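Local atomic coordinates of Baccell_00875 (Bacteroides cellulosilyticus DSM 14838, PDB entry 5NO8), a protein that probably cleaves the L-rhamnose caps from the glucuronic acid of complex arabinogalactan proteins, as a polysaccharide lyase. Residues A548-A553 / T618-Y623; H612-I617 / L684-L689. All coordinates share one frame; numbering follows the deposited sequence.

Interaction 1. Residues A548-A553 / T618-Y623; sequences AIQFLA and TGAVYY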
ATOM      1  N   ALA A 548       5.467 -10.114  12.197  1.00 23.25           N
ATOM      2  CA  ALA A 548       6.620 -10.870  12.711  1.00 23.46           C
ATOM      3  C   ALA A 548       7.554  -9.942  13.448  1.00 22.31           C
ATOM      4  O   ALA A 548       7.961 -10.209  14.579  1.00 22.66           O
ATOM      5  CB  ALA A 548       7.386 -11.565  11.577  1.00 25.78           C
ATOM      6  N   ILE A 549       7.866  -8.819  12.820  1.00 20.55           N
ATOM      7  CA  ILE A 549       8.854  -7.899  13.353  1.00 19.79           C
ATOM      8  C   ILE A 549       8.264  -7.092  14.518  1.00 19.39           C
ATOM      9  O   ILE A 549       8.985  -6.785  15.492  1.00 20.50           O
ATOM     10  CB  ILE A 549       9.376  -6.954  12.256  1.00 19.65           C
ATOM     11  CG1 ILE A 549       9.962  -7.759  11.089  1.00 20.41           C
ATOM     12  CG2 ILE A 549      10.401  -5.982  12.789  1.00 20.05           C
ATOM     13  CD1 ILE A 549      10.392  -6.902   9.924  1.00 20.42           C
ATOM     14  N   GLN A 550       6.977  -6.756  14.407  1.00 19.83           N
ATOM     15  CA  GLN A 550       6.202  -6.066  15.455  1.00 20.27           C
ATOM     16  C   GLN A 550       6.255  -6.906  16.739  1.00 21.19           C
ATOM     17  O   GLN A 550       6.555  -6.406  17.827  1.00 22.17           O
ATOM     18  CB  GLN A 550       4.745  -5.895  14.982  1.00 21.32           C
ATOM     19  CG  GLN A 550       3.777  -5.194  15.925  1.00 23.19           C
ATOM     20  CD  GLN A 550       2.319  -5.305  15.473  1.00 23.64           C
ATOM     21  OE1 GLN A 550       1.921  -6.254  14.765  1.00 24.16           O
ATOM     22  NE2 GLN A 550       1.506  -4.339  15.889  1.00 23.46           N
ATOM     23  N   PHE A 551       6.020  -8.198  16.580  1.00 20.84           N
ATOM     24  CA  PHE A 551       6.091  -9.129  17.707  1.00 20.98           C
ATOM     25  C   PHE A 551       7.489  -9.232  18.307  1.00 21.15           C
ATOM     26  O   PHE A 551       7.671  -9.090  19.535  1.00 21.95           O
ATOM     27  CB  PHE A 551       5.631 -10.507  17.271  1.00 21.01           C
ATOM     28  CG  PHE A 551       5.707 -11.515  18.368  1.00 21.44           C
ATOM     29  CD1 PHE A 551       4.652 -11.681  19.212  1.00 22.22           C
ATOM     30  CD2 PHE A 551       6.873 -12.246  18.571  1.00 22.04           C
ATOM     31  CE1 PHE A 551       4.708 -12.589  20.257  1.00 22.76           C
ATOM     32  CE2 PHE A 551       6.948 -13.154  19.601  1.00 22.52           C
ATOM     33  CZ  PHE A 551       5.869 -13.328  20.439  1.00 23.49           C
ATOM     34  N   LEU A 552       8.474  -9.493  17.456  1.00 20.85           N
ATOM     35  CA  LEU A 552       9.846  -9.657  17.916  1.00 21.16           C
ATOM     36  C   LEU A 552      10.423  -8.421  18.594  1.00 22.25           C
ATOM     37  O   LEU A 552      11.159  -8.541  19.580  1.00 21.02           O
ATOM     38  CB  LEU A 552      10.767 -10.104  16.790  1.00 22.53           C
ATOM     39  CG  LEU A 552      10.541 -11.512  16.214  1.00 24.11           C
ATOM     40  CD1 LEU A 552      11.290 -11.608  14.907  1.00 25.35           C
ATOM     41  CD2 LEU A 552      11.007 -12.614  17.155  1.00 25.73           C
ATOM     42  N   ALA A 553      10.116  -7.233  18.073  1.00 20.30           N
ATOM     43  CA  ALA A 553      10.626  -6.008  18.666  1.00 21.35           C
ATOM     44  C   ALA A 553      10.053  -5.794  20.076  1.00 20.88           C
ATOM     45  O   ALA A 553      10.776  -5.395  20.998  1.00 22.01           O
ATOM     46  CB  ALA A 553      10.332  -4.814  17.781  1.00 20.79           C
ATOM     47  N   THR A 618       3.647  -1.268   9.628  1.00 15.50           N
ATOM     48  CA  THR A 618       5.020  -0.885   9.384  1.00 15.27           C
ATOM     49  C   THR A 618       5.421   0.343  10.219  1.00 14.96           C
ATOM     50  O   THR A 618       6.515   0.394  10.742  1.00 15.77           O
ATOM     51  CB  THR A 618       5.265  -0.659   7.887  1.00 16.09           C
ATOM     52  OG1 THR A 618       5.027  -1.901   7.217  1.00 16.48           O
ATOM     53  CG2 THR A 618       6.679  -0.203   7.593  1.00 15.99           C
ATOM     54  N   GLY A 619       4.510   1.304  10.352  1.00 15.36           N
ATOM     55  CA  GLY A 619       4.699   2.417  11.274  1.00 15.40           C
ATOM     56  C   GLY A 619       4.936   1.924  12.698  1.00 15.28           C
ATOM     57  O   GLY A 619       5.834   2.403  13.349  1.00 16.17           O
ATOM     58  N   ALA A 620       4.108   0.994  13.165  1.00 15.73           N
ATOM     59  CA  ALA A 620       4.304   0.410  14.494  1.00 16.27           C
ATOM     60  C   ALA A 620       5.686  -0.215  14.633  1.00 18.02           C
ATOM     61  O   ALA A 620       6.388   0.021  15.621  1.00 18.39           O
ATOM     62  CB  ALA A 620       3.236  -0.596  14.804  1.00 17.04           C
ATOM     63  N   VAL A 621       6.098  -0.977  13.616  1.00 17.09           N
ATOM     64  CA  VAL A 621       7.411  -1.576  13.591  1.00 16.62           C
ATOM     65  C   VAL A 621       8.515  -0.546  13.705  1.00 17.41           C
ATOM     66  O   VAL A 621       9.479  -0.750  14.463  1.00 17.01           O
ATOM     67  CB  VAL A 621       7.630  -2.423  12.312  1.00 17.10           C
ATOM     68  CG1 VAL A 621       9.109  -2.804  12.146  1.00 17.86           C
ATOM     69  CG2 VAL A 621       6.738  -3.648  12.334  1.00 17.52           C
ATOM     70  N   TYR A 622       8.420   0.543  12.930  1.00 16.56           N
ATOM     71  CA  TYR A 622       9.424   1.587  12.954  1.00 17.02           C
ATOM     72  C   TYR A 622       9.488   2.256  14.326  1.00 17.77           C
ATOM     73  O   TYR A 622      10.579   2.564  14.799  1.00 18.50           O
ATOM     74  CB  TYR A 622       9.150   2.660  11.898  1.00 17.76           C
ATOM     75  CG  TYR A 622       9.317   2.245  10.462  1.00 18.20           C
ATOM     76  CD1 TYR A 622       9.949   1.036  10.108  1.00 18.51           C
ATOM     77  CD2 TYR A 622       8.854   3.065   9.435  1.00 18.29           C
ATOM     78  CE1 TYR A 622      10.121   0.688   8.780  1.00 19.17           C
ATOM     79  CE2 TYR A 622       9.023   2.704   8.109  1.00 18.85           C
ATOM     80  CZ  TYR A 622       9.671   1.530   7.794  1.00 19.69           C
ATOM     81  OH  TYR A 622       9.812   1.151   6.475  1.00 19.48           O
ATOM     82  N   TYR A 623       8.321   2.459  14.934  1.00 17.02           N
ATOM     83  CA  TYR A 623       8.208   2.985  16.313  1.00 18.34           C
ATOM     84  C   TYR A 623       8.931   2.071  17.321  1.00 18.12           C
ATOM     85  O   TYR A 623       9.781   2.535  18.111  1.00 18.18           O
ATOM     86  CB  TYR A 623       6.730   3.182  16.661  1.00 18.40           C
ATOM     87  CG  TYR A 623       6.394   3.251  18.128  1.00 17.85           C
ATOM     88  CD1 TYR A 623       6.539   4.443  18.845  1.00 18.90           C
ATOM     89  CD2 TYR A 623       5.886   2.142  18.788  1.00 19.49           C
ATOM     90  CE1 TYR A 623       6.215   4.503  20.201  1.00 19.36           C
ATOM     91  CE2 TYR A 623       5.562   2.184  20.122  1.00 18.38           C
ATOM     92  CZ  TYR A 623       5.741   3.355  20.823  1.00 20.48           C
ATOM     93  OH  TYR A 623       5.408   3.357  22.153  1.00 21.89           O
TER

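Interaction 2. Residues H612-I617 / L684-L689; sequences HYWSTI and LVYYLL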
ATOM      1  N   HIS A 612      -3.871   1.402   2.368  1.00 15.78           N
ATOM      2  CA  HIS A 612      -4.696   0.532   3.121  1.00 14.75           C
ATOM      3  C   HIS A 612      -4.165   0.583   4.541  1.00 13.88           C
ATOM      4  O   HIS A 612      -2.982   0.558   4.767  1.00 14.55           O
ATOM      5  CB  HIS A 612      -4.633  -0.887   2.608  1.00 15.10           C
ATOM      6  CG  HIS A 612      -5.517  -1.806   3.365  1.00 15.86           C
ATOM      7  ND1 HIS A 612      -5.051  -2.611   4.375  1.00 15.67           N
ATOM      8  CD2 HIS A 612      -6.861  -1.973   3.333  1.00 16.58           C
ATOM      9  CE1 HIS A 612      -6.066  -3.286   4.887  1.00 16.10           C
ATOM     10  NE2 HIS A 612      -7.170  -2.920   4.264  1.00 16.72           N
ATOM     11  N   TYR A 613      -5.070   0.565   5.496  1.00 14.48           N
ATOM     12  CA  TYR A 613      -4.719   0.795   6.906  1.00 15.30           C
ATOM     13  C   TYR A 613      -3.691  -0.172   7.504  1.00 15.22           C
ATOM     14  O   TYR A 613      -2.967   0.210   8.421  1.00 14.75           O
ATOM     15  CB  TYR A 613      -5.974   0.816   7.761  1.00 15.28           C
ATOM     16  CG  TYR A 613      -6.573  -0.533   7.986  1.00 16.48           C
ATOM     17  CD1 TYR A 613      -6.173  -1.296   9.070  1.00 17.13           C
ATOM     18  CD2 TYR A 613      -7.548  -1.037   7.157  1.00 17.13           C
ATOM     19  CE1 TYR A 613      -6.728  -2.515   9.328  1.00 18.29           C
ATOM     20  CE2 TYR A 613      -8.106  -2.283   7.404  1.00 18.35           C
ATOM     21  CZ  TYR A 613      -7.661  -3.022   8.484  1.00 18.16           C
ATOM     22  OH  TYR A 613      -8.191  -4.253   8.799  1.00 20.67           O
ATOM     23  N   TRP A 614      -3.589  -1.422   7.014  1.00 14.96           N
ATOM     24  CA  TRP A 614      -2.519  -2.277   7.565  1.00 15.04           C
ATOM     25  C   TRP A 614      -1.107  -1.805   7.216  1.00 13.91           C
ATOM     26  O   TRP A 614      -0.137  -2.226   7.849  1.00 14.28           O
ATOM     27  CB  TRP A 614      -2.683  -3.748   7.236  1.00 15.75           C
ATOM     28  CG  TRP A 614      -3.759  -4.498   7.940  1.00 16.50           C
ATOM     29  CD1 TRP A 614      -4.578  -5.383   7.360  1.00 17.74           C
ATOM     30  CD2 TRP A 614      -4.112  -4.501   9.348  1.00 16.86           C
ATOM     31  NE1 TRP A 614      -5.431  -5.930   8.271  1.00 18.49           N
ATOM     32  CE2 TRP A 614      -5.164  -5.405   9.502  1.00 18.21           C
ATOM     33  CE3 TRP A 614      -3.669  -3.793  10.473  1.00 18.16           C
ATOM     34  CZ2 TRP A 614      -5.788  -5.640  10.743  1.00 18.25           C
ATOM     35  CZ3 TRP A 614      -4.287  -4.020  11.691  1.00 18.09           C
ATOM     36  CH2 TRP A 614      -5.310  -4.936  11.819  1.00 18.10           C
ATOM     37  N   SER A 615      -0.959  -0.875   6.268  1.00 13.59           N
ATOM     38  CA  SER A 615       0.319  -0.201   6.084  1.00 13.49           C
ATOM     39  C   SER A 615       0.840   0.413   7.391  1.00 14.21           C
ATOM     40  O   SER A 615       2.031   0.598   7.542  1.00 13.87           O
ATOM     41  CB  SER A 615       0.258   0.912   5.024  1.00 14.25           C
ATOM     42  OG  SER A 615      -0.618   1.996   5.405  1.00 13.75           O
ATOM     43  N   THR A 616      -0.058   0.742   8.315  1.00 13.75           N
ATOM     44  CA  THR A 616       0.371   1.329   9.596  1.00 14.64           C
ATOM     45  C   THR A 616       1.081   0.343  10.501  1.00 15.33           C
ATOM     46  O   THR A 616       1.766   0.765  11.404  1.00 15.34           O
ATOM     47  CB  THR A 616      -0.785   2.002  10.365  1.00 14.24           C
ATOM     48  OG1 THR A 616      -1.784   1.063  10.737  1.00 13.66           O
ATOM     49  CG2 THR A 616      -1.433   3.108   9.505  1.00 14.26           C
ATOM     50  N   ILE A 617       0.980  -0.963  10.237  1.00 14.31           N
ATOM     51  CA  ILE A 617       1.750  -1.909  11.043  1.00 15.70           C
ATOM     52  C   ILE A 617       3.236  -1.632  10.855  1.00 15.56           C
ATOM     53  O   ILE A 617       4.015  -1.731  11.794  1.00 15.74           O
ATOM     54  CB  ILE A 617       1.479  -3.388  10.664  1.00 16.10           C
ATOM     55  CG1 ILE A 617       0.006  -3.747  10.745  1.00 17.62           C
ATOM     56  CG2 ILE A 617       2.248  -4.302  11.626  1.00 16.65           C
ATOM     57  CD1 ILE A 617      -0.308  -5.029  10.010  1.00 19.92           C
ATOM     58  N   LEU A 684      -5.891   4.497  13.075  1.00 12.78           N
ATOM     59  CA  LEU A 684      -5.832   5.468  14.173  1.00 13.22           C
ATOM     60  C   LEU A 684      -5.351   4.812  15.470  1.00 13.20           C
ATOM     61  O   LEU A 684      -4.673   5.436  16.270  1.00 13.24           O
ATOM     62  CB  LEU A 684      -7.168   6.164  14.352  1.00 13.24           C
ATOM     63  CG  LEU A 684      -7.598   7.078  13.204  1.00 13.94           C
ATOM     64  CD1 LEU A 684      -8.961   7.682  13.531  1.00 14.47           C
ATOM     65  CD2 LEU A 684      -6.553   8.139  12.902  1.00 14.93           C
ATOM     66  N   VAL A 685      -5.658   3.531  15.647  1.00 13.70           N
ATOM     67  CA  VAL A 685      -5.040   2.773  16.739  1.00 14.27           C
ATOM     68  C   VAL A 685      -3.525   2.860  16.669  1.00 14.70           C
ATOM     69  O   VAL A 685      -2.849   3.116  17.671  1.00 15.39           O
ATOM     70  CB  VAL A 685      -5.503   1.292  16.735  1.00 14.44           C
ATOM     71  CG1 VAL A 685      -4.703   0.453  17.743  1.00 15.08           C
ATOM     72  CG2 VAL A 685      -6.996   1.174  16.984  1.00 14.82           C
ATOM     73  N   TYR A 686      -2.963   2.671  15.474  1.00 14.09           N
ATOM     74  CA  TYR A 686      -1.538   2.735  15.315  1.00 13.98           C
ATOM     75  C   TYR A 686      -0.984   4.158  15.277  1.00 13.60           C
ATOM     76  O   TYR A 686       0.160   4.397  15.707  1.00 13.53           O
ATOM     77  CB  TYR A 686      -1.105   1.874  14.128  1.00 15.51           C
ATOM     78  CG  TYR A 686      -1.158   0.410  14.504  1.00 17.51           C
ATOM     79  CD1 TYR A 686      -0.275  -0.107  15.444  1.00 21.06           C
ATOM     80  CD2 TYR A 686      -2.143  -0.411  14.018  1.00 20.26           C
ATOM     81  CE1 TYR A 686      -0.323  -1.443  15.817  1.00 21.55           C
ATOM     82  CE2 TYR A 686      -2.205  -1.753  14.383  1.00 22.24           C
ATOM     83  CZ  TYR A 686      -1.283  -2.258  15.272  1.00 22.52           C
ATOM     84  OH  TYR A 686      -1.346  -3.577  15.618  1.00 24.62           O
ATOM     85  N   TYR A 687      -1.801   5.106  14.816  1.00 13.03           N
ATOM     86  CA  TYR A 687      -1.444   6.514  14.883  1.00 13.09           C
ATOM     87  C   TYR A 687      -1.190   6.901  16.353  1.00 13.11           C
ATOM     88  O   TYR A 687      -0.205   7.553  16.660  1.00 13.52           O
ATOM     89  CB  TYR A 687      -2.546   7.389  14.298  1.00 12.71           C
ATOM     90  CG  TYR A 687      -2.194   8.836  14.312  1.00 13.50           C
ATOM     91  CD1 TYR A 687      -2.400   9.608  15.444  1.00 13.97           C
ATOM     92  CD2 TYR A 687      -1.588   9.433  13.205  1.00 13.71           C
ATOM     93  CE1 TYR A 687      -2.040  10.953  15.466  1.00 15.19           C
ATOM     94  CE2 TYR A 687      -1.220  10.753  13.235  1.00 14.44           C
ATOM     95  CZ  TYR A 687      -1.454  11.504  14.369  1.00 14.95           C
ATOM     96  OH  TYR A 687      -1.050  12.830  14.370  1.00 17.45           O
ATOM     97  N   LEU A 688      -2.085   6.473  17.223  1.00 14.04           N
ATOM     98  CA  LEU A 688      -1.980   6.783  18.657  1.00 14.71           C
ATOM     99  C   LEU A 688      -0.889   6.005  19.364  1.00 15.96           C
ATOM    100  O   LEU A 688      -0.294   6.528  20.304  1.00 16.64           O
ATOM    101  CB  LEU A 688      -3.319   6.614  19.350  1.00 15.30           C
ATOM    102  CG  LEU A 688      -4.371   7.612  18.854  1.00 15.17           C
ATOM    103  CD1 LEU A 688      -5.721   7.305  19.395  1.00 15.57           C
ATOM    104  CD2 LEU A 688      -4.000   9.059  19.186  1.00 15.59           C
ATOM    105  N   LEU A 689      -0.577   4.797  18.897  1.00 15.53           N
ATOM    106  CA  LEU A 689       0.626   4.104  19.366  1.00 16.32           C
ATOM    107  C   LEU A 689       1.894   4.874  19.052  1.00 15.93           C
ATOM    108  O   LEU A 689       2.713   5.186  19.930  1.00 16.37           O
ATOM    109  CB  LEU A 689       0.709   2.696  18.752  1.00 16.94           C
ATOM    110  CG  LEU A 689       1.977   1.925  19.165  1.00 17.93           C
ATOM    111  CD1 LEU A 689       1.837   1.519  20.639  1.00 19.15           C
ATOM    112  CD2 LEU A 689       2.148   0.719  18.279  1.00 18.25           C
TER

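Interaction 1. Residues A548-A553 / T618-Y623
In the all-helical C-terminal domain, consistent with an alpha/alpha toroid, Val621 of helix 615-629 packs against Ile549 and Gln550 of helix 542-559. The two helices run in nearly the same direction, at 28° to each other, with their axes 8.9 Å apart at the closest point. Such a course is consistent with two neighbours of one layer, joined through helix 562-576 and the short helix 596-600. At the narrowest place the CA atoms of Gln550 and Val621 stand only 5.0 Å apart, and each branch of the valine has its own target. Val621 CG1, anti to the backbone N (chi1 168°), reaches Ile549 CG2, while Val621 CG2 lies against the backbone of Gln550, 3.7 Å from Gln550 N. The Ile549 and Val621 side chains cross at about a right angle. An alanine in place of Val621 would remove both methyls and would probably open a gap between the helices, depriving Ile549 CG2 of its packing partner. Gln550 stretches out alongside Ala620, its amide NE2 4.3 Å from Ala620 CB. That buried amide is satisfied beyond the two segments, OE1 by Gly493 N and NE2 by Tyr686 OH. Packing is tightest between Ile549 CG2 and Val621 CG1, 3.5 Å apart and inside usual carbon-carbon contact.

Interaction 2. Residues H612-I617 / L684-L689
Tyr686 of helix 682-692 meets Thr616 and Trp614 near the N-terminal part of helix 615-629. Along the second segment, Leu684 comes first and is directed away from this junction, packing on Ile342 of helix 338-352 and Leu401 of helix 396-409. Val685 also leans on helix 396-409, and its carbonyl oxygen is hydrogen-bonded to Lys404 NZ. Tyr686 follows and carries the contact, with its CB pointing at the other segment. Its CB lies 3.6 Å from Thr616 OG1, and the same hydroxyl is equally near Tyr686 CD2, approaching the ring at a slant. That hydroxyl is not bonded to the tyrosine: it turns back to donate to Tyr613 O, 2.7 Å from Thr616 OG1 and almost in line with the carbonyl (C=O...donor angle 169°). Because Thr616 N donates to Tyr613 O as well, two bonds grip one carbonyl and fix the rotation of the threonine. Farther out on the ring, Tyr686 CE2 meets Trp614 CZ3 at 4.1 Å, edge against edge, although the CB of Trp614 itself points away from the helix. Tyr686 OH is hydrogen-bonded to Gln550 NE2 of helix 542-559. One indole face is backed by Tyr613, whose CE1 sits 3.2 Å above its centre. Tyr687 then carries its ring off toward helix 338-352. Last, Leu689 packs on Ala620, beyond Ile617 on helix 615-629. Residues His612 to Ser615 form a type I beta turn, and Ser615 OG and Ser615 N both bond His612 O, from opposite faces of its plane. This buried junction of the turn at 612-615 and helix 615-629 with the final helix is consistent with the closing part of an alpha/alpha toroid.

Interactions 1 and 2, with centres about 11 Å apart, both use helix 615-629, which packs against both helix 542-559 and helix 682-692. Their segments alternate along the chain, so the two contacts interlock rather than follow one another. The direct tie is polar: Gln550 NE2 and Tyr686 OH stand 3.0 Å apart, a probable hydrogen bond. Packing contacts accompany it, with Ala620 CB 3.6 Å from Tyr686 CD1 and Gln550 OE1 3.7 Å from Ile617 CG2. Glycerol is bound about 3 Å from the side chain of Gln550 and likewise of Tyr686; it probably comes from the crystallisation liquor, but may mark a pocket beside this junction.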